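Local coordinates for SusD-like protein BACOVA_02651 (Bacteroides ovatus, PDB 5E75), which binds polysaccharide at the cell surface and probably captures xyloglucan there before its transport into the periplasm for degradation, at residues N229-D232 against L233-K237; T202-E205 against G206-E209. All blocks are in the same frame, centred on the assembly; numbering follows the deposited sequence.

Contact 1 of 2, residues N229-D232 against L233-K237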
ATOM      1  N   ASN A 229      13.738   8.694 -12.283  1.00 11.92           N
ATOM      2  CA  ASN A 229      13.652   7.304 -12.715  1.00 11.55           C
ATOM      3  C   ASN A 229      12.832   6.490 -11.736  1.00 11.44           C
ATOM      4  O   ASN A 229      13.194   6.378 -10.571  1.00 10.80           O
ATOM      5  CB  ASN A 229      15.045   6.702 -12.798  1.00 12.68           C
ATOM      6  CG  ASN A 229      15.958   7.479 -13.704  1.00 16.08           C
ATOM      7  OD1 ASN A 229      15.638   7.712 -14.869  1.00 17.22           O
ATOM      8  ND2 ASN A 229      17.105   7.892 -13.173  1.00 20.32           N
ATOM      9  N   TYR A 230      11.725   5.934 -12.217  1.00 10.42           N
ATOM     10  CA  TYR A 230      10.851   5.127 -11.392  1.00 10.09           C
ATOM     11  C   TYR A 230      11.622   4.036 -10.646  1.00  9.40           C
ATOM     12  O   TYR A 230      11.358   3.796  -9.480  1.00 10.20           O
ATOM     13  CB  TYR A 230       9.796   4.504 -12.294  1.00  9.99           C
ATOM     14  CG  TYR A 230       8.726   3.662 -11.631  1.00  8.91           C
ATOM     15  CD1 TYR A 230       7.594   4.242 -11.096  1.00  8.52           C
ATOM     16  CD2 TYR A 230       8.837   2.278 -11.592  1.00  9.07           C
ATOM     17  CE1 TYR A 230       6.595   3.471 -10.510  1.00  8.86           C
ATOM     18  CE2 TYR A 230       7.851   1.488 -11.015  1.00  8.28           C
ATOM     19  CZ  TYR A 230       6.717   2.089 -10.493  1.00  9.36           C
ATOM     20  OH  TYR A 230       5.729   1.294  -9.946  1.00 10.21           O
ATOM     21  N   GLU A 231      12.575   3.378 -11.310  1.00 11.91           N
ATOM     22  CA  GLU A 231      13.304   2.283 -10.679  1.00 10.33           C
ATOM     23  C   GLU A 231      14.054   2.719  -9.427  1.00 10.24           C
ATOM     24  O   GLU A 231      14.287   1.914  -8.522  1.00 11.36           O
ATOM     25  CB  GLU A 231      14.290   1.615 -11.668  1.00 12.41           C
ATOM     26  CG  GLU A 231      15.471   2.509 -12.074  1.00 13.03           C
ATOM     27  CD  GLU A 231      16.523   1.805 -12.925  1.00 17.27           C
ATOM     28  OE1 GLU A 231      16.136   1.227 -13.959  1.00 22.37           O
ATOM     29  OE2 GLU A 231      17.729   1.844 -12.565  1.00 17.94           O
ATOM     30  N   ASP A 232      14.438   3.995  -9.377  1.00 10.07           N
ATOM     31  CA  ASP A 232      15.221   4.494  -8.255  1.00 10.17           C
ATOM     32  C   ASP A 232      14.434   4.523  -6.948  1.00 10.07           C
ATOM     33  O   ASP A 232      15.029   4.492  -5.875  1.00 10.94           O
ATOM     34  CB  ASP A 232      15.777   5.889  -8.549  1.00 11.92           C
ATOM     35  CG  ASP A 232      16.933   5.872  -9.551  1.00 15.93           C
ATOM     36  OD1 ASP A 232      17.510   4.802  -9.802  1.00 17.31           O
ATOM     37  OD2 ASP A 232      17.281   6.949 -10.062  1.00 15.82           O
ATOM     38  N   LEU A 233      13.103   4.562  -7.034  1.00  8.80           N
ATOM     39  CA  LEU A 233      12.264   4.604  -5.840  1.00  9.08           C
ATOM     40  C   LEU A 233      12.416   3.345  -4.990  1.00  9.95           C
ATOM     41  O   LEU A 233      12.128   3.360  -3.798  1.00  9.84           O
ATOM     42  CB  LEU A 233      10.791   4.727  -6.237  1.00  8.93           C
ATOM     43  CG  LEU A 233      10.338   6.057  -6.807  1.00  9.18           C
ATOM     44  CD1 LEU A 233       9.001   5.880  -7.518  1.00 10.09           C
ATOM     45  CD2 LEU A 233      10.264   7.124  -5.719  1.00 10.64           C
ATOM     46  N   PHE A 234      12.866   2.255  -5.606  1.00  9.25           N
ATOM     47  CA  PHE A 234      12.814   0.936  -4.983  1.00  9.47           C
ATOM     48  C   PHE A 234      14.202   0.365  -4.766  1.00 10.31           C
ATOM     49  O   PHE A 234      14.399  -0.849  -4.737  1.00  9.95           O
ATOM     50  CB  PHE A 234      11.893   0.036  -5.816  1.00  8.98           C
ATOM     51  CG  PHE A 234      10.612   0.718  -6.175  1.00  9.49           C
ATOM     52  CD1 PHE A 234       9.630   0.926  -5.217  1.00  8.28           C
ATOM     53  CD2 PHE A 234      10.417   1.214  -7.449  1.00  8.37           C
ATOM     54  CE1 PHE A 234       8.462   1.608  -5.537  1.00  9.02           C
ATOM     55  CE2 PHE A 234       9.238   1.897  -7.765  1.00  8.40           C
ATOM     56  CZ  PHE A 234       8.271   2.071  -6.821  1.00  8.73           C
ATOM     57  N   LYS A 235      15.151   1.279  -4.539  1.00 10.64           N
ATOM     58  CA  LYS A 235      16.520   0.954  -4.169  1.00 10.91           C
ATOM     59  C   LYS A 235      16.793   1.533  -2.789  1.00  9.98           C
ATOM     60  O   LYS A 235      16.375   2.655  -2.478  1.00 11.10           O
ATOM     61  CB  LYS A 235      17.495   1.552  -5.177  1.00 11.20           C
ATOM     62  CG  LYS A 235      17.309   1.040  -6.577  1.00 11.43           C
ATOM     63  CD  LYS A 235      18.210   1.758  -7.575  1.00 12.71           C
ATOM     64  CE  LYS A 235      17.831   1.434  -9.013  1.00 12.90           C
ATOM     65  NZ  LYS A 235      18.633   2.213  -9.982  1.00 15.85           N
ATOM     66  N   TYR A 236      17.488   0.766  -1.963  1.00 10.31           N
ATOM     67  CA  TYR A 236      17.746   1.156  -0.578  1.00 11.64           C
ATOM     68  C   TYR A 236      18.506   2.484  -0.436  1.00 12.00           C
ATOM     69  O   TYR A 236      18.237   3.260   0.486  1.00 11.06           O
ATOM     70  CB  TYR A 236      18.464   0.013   0.155  1.00 14.22           C
ATOM     71  CG  TYR A 236      19.569   0.436   1.086  1.00 12.84           C
ATOM     72  CD1 TYR A 236      19.297   0.825   2.378  1.00 12.98           C
ATOM     73  CD2 TYR A 236      20.888   0.423   0.660  1.00 17.11           C
ATOM     74  CE1 TYR A 236      20.331   1.212   3.235  1.00 16.52           C
ATOM     75  CE2 TYR A 236      21.904   0.805   1.478  1.00 21.39           C
ATOM     76  CZ  TYR A 236      21.630   1.192   2.762  1.00 16.32           C
ATOM     77  OH  TYR A 236      22.682   1.569   3.566  1.00 21.56           O
ATOM     78  N   LYS A 237      19.430   2.762  -1.350  1.00 11.13           N
ATOM     79  CA  LYS A 237      20.188   4.011  -1.281  1.00 13.24           C
ATOM     80  C   LYS A 237      19.286   5.216  -1.418  1.00 11.44           C
ATOM     81  O   LYS A 237      19.684   6.319  -1.048  1.00 14.63           O
ATOM     82  CB  LYS A 237      21.261   4.076  -2.366  1.00 16.64           C
ATOM     83  CG  LYS A 237      22.472   3.181  -2.137  1.00 23.87           C
ATOM     84  CD  LYS A 237      23.275   3.594  -0.931  1.00 29.05           C
ATOM     85  CE  LYS A 237      24.668   2.980  -0.979  1.00 28.64           C
ATOM     86  NZ  LYS A 237      25.417   3.284   0.274  1.00 37.34           N
TER

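Contact 2 of 2, residues T202-E205 against G206-E209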
ATOM      1  N   THR A 202     -22.712   8.861  -6.719  1.00 15.04           N
ATOM      2  CA  THR A 202     -22.142  10.179  -6.976  1.00 15.28           C
ATOM      3  C   THR A 202     -21.165  10.546  -5.862  1.00 13.93           C
ATOM      4  O   THR A 202     -21.225   9.992  -4.762  1.00 14.31           O
ATOM      5  CB  THR A 202     -23.214  11.279  -7.149  1.00 22.31           C
ATOM      6  OG1 THR A 202     -23.806  11.580  -5.886  1.00 26.96           O
ATOM      7  CG2 THR A 202     -24.295  10.847  -8.127  1.00 27.22           C
ATOM      8  N   ARG A 203     -20.240  11.443  -6.178  1.00 12.29           N
ATOM      9  CA  ARG A 203     -19.249  11.909  -5.221  1.00 13.08           C
ATOM     10  C   ARG A 203     -19.618  13.294  -4.693  1.00 14.08           C
ATOM     11  O   ARG A 203     -19.861  14.231  -5.455  1.00 15.37           O
ATOM     12  CB  ARG A 203     -17.858  11.902  -5.849  1.00 12.35           C
ATOM     13  CG  ARG A 203     -17.306  10.481  -5.999  1.00 14.48           C
ATOM     14  CD  ARG A 203     -15.891  10.409  -6.593  1.00 13.53           C
ATOM     15  NE  ARG A 203     -15.137   9.321  -5.997  1.00 12.94           N
ATOM     16  CZ  ARG A 203     -14.056   8.755  -6.511  1.00 12.26           C
ATOM     17  NH1 ARG A 203     -13.573   9.118  -7.696  1.00 13.05           N
ATOM     18  NH2 ARG A 203     -13.465   7.772  -5.829  1.00 14.51           N
ATOM     19  N   ASP A 204     -19.664  13.405  -3.371  1.00 11.89           N
ATOM     20  CA  ASP A 204     -20.006  14.651  -2.700  1.00 12.87           C
ATOM     21  C   ASP A 204     -19.102  15.778  -3.159  1.00 14.19           C
ATOM     22  O   ASP A 204     -17.884  15.678  -3.072  1.00 13.10           O
ATOM     23  CB  ASP A 204     -19.844  14.443  -1.202  1.00 13.14           C
ATOM     24  CG  ASP A 204     -20.271  15.645  -0.404  1.00 15.55           C
ATOM     25  OD1 ASP A 204     -21.496  15.767  -0.171  1.00 22.66           O
ATOM     26  OD2 ASP A 204     -19.400  16.438  -0.007  1.00 15.63           O
ATOM     27  N   GLU A 205     -19.694  16.880  -3.607  1.00 13.62           N
ATOM     28  CA  GLU A 205     -18.912  17.974  -4.157  1.00 14.61           C
ATOM     29  C   GLU A 205     -18.091  18.699  -3.083  1.00 13.13           C
ATOM     30  O   GLU A 205     -17.010  19.214  -3.364  1.00 14.38           O
ATOM     31  CB  GLU A 205     -19.852  18.933  -4.908  1.00 17.03           C
ATOM     32  CG  GLU A 205     -20.497  18.312  -6.166  1.00 22.01           C
ATOM     33  CD  GLU A 205     -19.549  18.211  -7.353  1.00 21.36           C
ATOM     34  OE1 GLU A 205     -18.410  18.728  -7.258  1.00 20.01           O
ATOM     35  OE2 GLU A 205     -19.952  17.623  -8.392  1.00 22.94           O
ATOM     36  N   GLY A 206     -18.588  18.726  -1.851  1.00 13.62           N
ATOM     37  CA  GLY A 206     -17.827  19.296  -0.758  1.00 15.66           C
ATOM     38  C   GLY A 206     -16.544  18.529  -0.490  1.00 14.31           C
ATOM     39  O   GLY A 206     -15.479  19.124  -0.363  1.00 14.55           O
ATOM     40  N   ASP A 207     -16.658  17.210  -0.407  1.00 13.00           N
ATOM     41  CA  ASP A 207     -15.485  16.376  -0.193  1.00 12.49           C
ATOM     42  C   ASP A 207     -14.538  16.435  -1.391  1.00 11.24           C
ATOM     43  O   ASP A 207     -13.326  16.436  -1.199  1.00 11.65           O
ATOM     44  CB  ASP A 207     -15.877  14.925   0.104  1.00 11.23           C
ATOM     45  CG  ASP A 207     -16.419  14.709   1.524  1.00 13.93           C
ATOM     46  OD1 ASP A 207     -16.371  15.626   2.383  1.00 15.12           O
ATOM     47  OD2 ASP A 207     -16.873  13.580   1.786  1.00 13.75           O
ATOM     48  N   LEU A 208     -15.075  16.485  -2.614  1.00 11.28           N
ATOM     49  CA  LEU A 208     -14.230  16.641  -3.801  1.00 11.22           C
ATOM     50  C   LEU A 208     -13.431  17.935  -3.736  1.00 11.05           C
ATOM     51  O   LEU A 208     -12.243  17.977  -4.054  1.00 12.31           O
ATOM     52  CB  LEU A 208     -15.054  16.583  -5.085  1.00 12.03           C
ATOM     53  CG  LEU A 208     -15.599  15.216  -5.487  1.00 10.62           C
ATOM     54  CD1 LEU A 208     -16.550  15.377  -6.674  1.00 13.38           C
ATOM     55  CD2 LEU A 208     -14.458  14.273  -5.846  1.00 12.89           C
ATOM     56  N   GLU A 209     -14.097  19.009  -3.329  1.00 11.12           N
ATOM     57  CA  GLU A 209     -13.435  20.297  -3.235  1.00 13.59           C
ATOM     58  C   GLU A 209     -12.306  20.244  -2.207  1.00 12.48           C
ATOM     59  O   GLU A 209     -11.213  20.727  -2.457  1.00 12.11           O
ATOM     60  CB  GLU A 209     -14.451  21.391  -2.889  1.00 15.62           C
ATOM     61  CG  GLU A 209     -13.850  22.766  -2.681  1.00 18.20           C
ATOM     62  CD  GLU A 209     -13.111  23.288  -3.894  1.00 24.10           C
ATOM     63  OE1 GLU A 209     -13.433  22.862  -5.026  1.00 27.90           O
ATOM     64  OE2 GLU A 209     -12.199  24.123  -3.720  1.00 29.26           O
TER

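Contact 1 of 2, residues N229-D232 against L233-K237
Lys-235 drops its ammonium group between two carboxylates of the turn just before it, Glu-231 and Asp-232. NZ lies 2.8 Å from Glu-231 OE2, reaching that oxygen on its anti side and 19° out of the carboxylate plane, and 2.8 Å from Asp-232 OD1, met almost in line with the C-O bond. A lysine suits the place because its chain, extended beyond CG, spans the turn and carries the charge back to both acids. Glu-231 CG sits between its own backbone N and carbonyl carbon (chi1 68°), and this swings the carboxylate round to the same side as the lysine. Lys-235 also makes a cation-pi contact with Tyr-313. The second oxygen of Asp-232, OD2, accepts from Asn-229 ND2 at 3.3 Å; it is approached from above the carboxylate plane, while it lies in the amide plane of the asparagine. Both carboxylate oxygens of Asp-232 thus have a partner, which fixes the rotation of the group.

The backbone of the same turn is held by Leu-233 N to Tyr-230 O (3.1 Å) and Phe-234 N to Glu-231 O (3.3 Å); Lys-235 N to Asp-232 O is weak. Phe-234 brings its edge against a face of Tyr-230 in an edge-to-face pair, CE2 standing 3.6 Å from Tyr-230 CE2 and the planes inclined at 61°. Leu-233 and Tyr-230 cross at about a right angle, with CD1 of Leu-233 4.2 Å from CD1 of Tyr-230. The buried phenol ends in a hydroxyl bonded to Glu-414 O, and Tyr-230, Leu-233 and Phe-234 all touch Arg-359 of strand 355-359. The motif is a run of overlapping i to i+3 turns, begun by Asp-232 N to Asn-229 O, with the acid-lysine network and the aromatic pair on different sides.

Contact 2 of 2, residues T202-E205 against G206-E209
Asp-204 ties the start of helix 205-221 to the loop before it: its OD2 uses the anti lone pair to accept from Asp-207 N at 2.9 Å. With CG opposite the backbone N (chi1 -176°), the short carboxylate folds back over the first turn, where its charge probably also suits the helix dipole. Asp-204 O receives Leu-208 N at 3.0 Å, and Glu-205 O takes Glu-209 N at 2.9 Å. At exposed Gly-206 a side chain would crowd Asp-204 OD2, so glycine fits.

The tight side belongs to Leu-208, a buried, branched, apolar residue whose CD1 packs 3.8 Å from Arg-203 CB while its CG lies 3.4 Å from Asp-204 O. Arg-203 leads its guanidinium inward to Glu-369. Cutting this leucine back to an alanine would probably open a gap beside Arg-203 CB and leave the loop less firmly seated on the helix. Asp-207 is buried too, its salt bridge to Arg-194 of helix 180-195 probably offsetting the like charge of Asp-204.

On the looser, solvent side Glu-205 only brushes Leu-208 CD1 with OE1, 3.9 Å away, its OE2 turning to Asn-374. An aspartate accepting from the third residue beyond it is the classic helix N-cap.

How the contacts relate
From the N terminus the chain leaves helix 180-195, runs through a loop and reaches contact 2, where residues 202-209 turn that loop into helix 205-221. The helix then ends, and the loop leading toward strand 244-248 folds up locally as contact 1, residues 229-237. The two are in series: contact 2 closes before contact 1 opens, so neither nests in nor crosses the other. Their centres are about 35 Å apart and their nearest atoms about 21 Å. In contact 2 the loop residue Arg-203 reaches helices 180-195 and 421-431, and the first turn of helix 205-221 lies on helix 180-195, whereas contact 1 sets its loop against strand 355-359 and helices 297-303 and 382-393.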